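Local coordinates for protein metallo-carboxypeptidase (Pseudomonas aeruginosa, PDB 4A39) that is a cytosolic zinc-dependent carboxypeptidase of the M14 family and probably removes residues from the C-terminal ends of peptides, at residues G150-G155 against N221-F226. Numbering follows the deposited sequence.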
loop_
_atom_site.group_PDB
_atom_site.type_symbol
_atom_site.label_atom_id
_atom_site.label_comp_id
_atom_site.label_asym_id
_atom_site.label_seq_id
_atom_site.Cartn_x
_atom_site.Cartn_y
_atom_site.Cartn_z
ATOM N N GLY A 150 18.790 2.584 0.014
ATOM C CA GLY A 150 18.790 3.214 1.324
ATOM C C GLY A 150 18.845 2.158 2.415
ATOM O O GLY A 150 18.752 0.961 2.134
ATOM N N THR A 151 18.985 2.593 3.662
ATOM C CA THR A 151 19.064 1.663 4.780
ATOM C C THR A 151 18.074 2.039 5.875
ATOM O O THR A 151 18.078 3.163 6.378
ATOM C CB THR A 151 20.489 1.642 5.361
ATOM O OG1 THR A 151 21.414 1.287 4.326
ATOM C CG2 THR A 151 20.595 0.636 6.492
ATOM N N SER A 152 17.218 1.087 6.234
ATOM C CA SER A 152 16.214 1.314 7.265
ATOM C C SER A 152 16.851 1.377 8.647
ATOM O O SER A 152 18.028 1.060 8.820
ATOM C CB SER A 152 15.180 0.189 7.245
ATOM O OG SER A 152 15.758 -1.015 7.722
ATOM N N VAL A 153 16.066 1.783 9.635
ATOM C CA VAL A 153 16.559 1.874 11.001
ATOM C C VAL A 153 17.222 0.572 11.450
ATOM O O VAL A 153 18.280 0.592 12.093
ATOM C CB VAL A 153 15.411 2.220 11.971
ATOM C CG1 VAL A 153 15.890 2.105 13.409
ATOM C CG2 VAL A 153 14.906 3.625 11.688
ATOM N N GLN A 154 16.616 -0.557 11.094
ATOM C CA GLN A 154 17.150 -1.854 11.492
ATOM C C GLN A 154 18.055 -2.539 10.467
ATOM O O GLN A 154 18.322 -3.735 10.571
ATOM C CB GLN A 154 16.006 -2.787 11.891
ATOM C CG GLN A 154 15.128 -2.215 13.001
ATOM C CD GLN A 154 14.149 -3.232 13.540
ATOM O OE1 GLN A 154 13.521 -3.960 12.777
ATOM N NE2 GLN A 154 14.010 -3.285 14.865
ATOM N N GLY A 155 18.515 -1.788 9.472
ATOM C CA GLY A 155 19.426 -2.353 8.488
ATOM C C GLY A 155 18.866 -3.172 7.341
ATOM O O GLY A 155 19.506 -4.123 6.894
ATOM N N ASN A 221 9.016 0.915 3.916
ATOM C CA ASN A 221 9.103 0.598 5.345
ATOM C C ASN A 221 9.267 -0.902 5.578
ATOM O O ASN A 221 8.373 -1.556 6.118
ATOM C CB ASN A 221 7.821 1.081 6.040
ATOM C CG ASN A 221 8.005 1.328 7.528
ATOM O OD1 ASN A 221 8.845 0.708 8.188
ATOM N ND2 ASN A 221 7.192 2.229 8.069
ATOM N N PRO A 222 10.415 -1.468 5.178
ATOM C CA PRO A 222 10.646 -2.904 5.368
ATOM C C PRO A 222 10.618 -3.354 6.823
ATOM O O PRO A 222 10.157 -4.458 7.115
ATOM C CB PRO A 222 12.004 -3.131 4.705
ATOM C CG PRO A 222 12.686 -1.806 4.849
ATOM C CD PRO A 222 11.572 -0.831 4.529
ATOM N N ASP A 223 11.105 -2.513 7.735
ATOM C CA ASP A 223 11.104 -2.875 9.154
ATOM C C ASP A 223 9.671 -3.037 9.653
ATOM O O ASP A 223 9.327 -4.043 10.268
ATOM C CB ASP A 223 11.798 -1.806 10.003
ATOM C CG ASP A 223 13.264 -1.638 9.663
ATOM O OD1 ASP A 223 13.830 -2.501 8.956
ATOM O OD2 ASP A 223 13.852 -0.638 10.124
ATOM N N GLY A 224 8.843 -2.033 9.390
ATOM C CA GLY A 224 7.459 -2.094 9.827
ATOM C C GLY A 224 6.701 -3.265 9.227
ATOM O O GLY A 224 5.939 -3.930 9.920
ATOM N N ALA A 225 6.897 -3.514 7.936
ATOM C CA ALA A 225 6.206 -4.615 7.276
ATOM C C ALA A 225 6.578 -5.950 7.916
ATOM O O ALA A 225 5.706 -6.720 8.318
ATOM C CB ALA A 225 6.538 -4.627 5.786
ATOM N N PHE A 226 7.876 -6.213 8.029
ATOM C CA PHE A 226 8.341 -7.462 8.620
ATOM C C PHE A 226 7.803 -7.681 10.035
ATOM O O PHE A 226 7.443 -8.801 10.404
ATOM C CB PHE A 226 9.872 -7.493 8.653
ATOM C CG PHE A 226 10.429 -8.725 9.293
ATOM C CD1 PHE A 226 10.436 -9.937 8.612
ATOM C CD2 PHE A 226 10.914 -8.682 10.597
ATOM C CE1 PHE A 226 10.919 -11.097 9.225
ATOM C CE2 PHE A 226 11.397 -9.833 11.217
ATOM C CZ PHE A 226 11.399 -11.041 10.530
#
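Asp223 reaches from the first turn of helix 222-226 into the beta turn formed by Ser152 to Gly155. Its two carboxylate oxygens take separate donors there. Ser152 OG donates to Asp223 OD1 at 2.7 Å, and the backbone N of Gln154 donates to Asp223 OD2 at 2.9 Å. Both donors approach syn, each 29° out of the carboxylate plane, on opposite faces of it. The bond from the N-H of Gln154 is fairly straight. Val153 N is also close to OD2, but its angle is too poor for a bond.

The Ser152 hydroxyl sits between its own backbone N and carbonyl carbon (chi1 71°), which turns OG to the aspartate. Ser152 CB packs against Pro222 CG at 4.0 Å. The side chain of Gln154 passes over the carboxylate, with CG 3.5 Å from Asp223 OD2. Its amide plane is turned 55° from the carboxylate plane.

The turn is type I, closed by a bond from Gly155 N to Ser152 O. It joins strands 144-151 and 157-163, an antiparallel hairpin at one edge of the mixed sheet in the zinc carboxypeptidase domain. The helix follows strand 212-217 of the same sheet. The zinc lies about 14 Å from the Pro222 side chain.

Arg156 follows directly after the turn. Its NH1 forms a salt bridge with Asp223 OD1 and also bonds Gln154 OE1, while its backbone N is bonded to Ser152 OG. On the helix side, Asn221 is the N-cap. Asn221 OD1 accepts from Gly224 N at 3.0 Å, and Asn221 ND2 is bonded to Gln179 O.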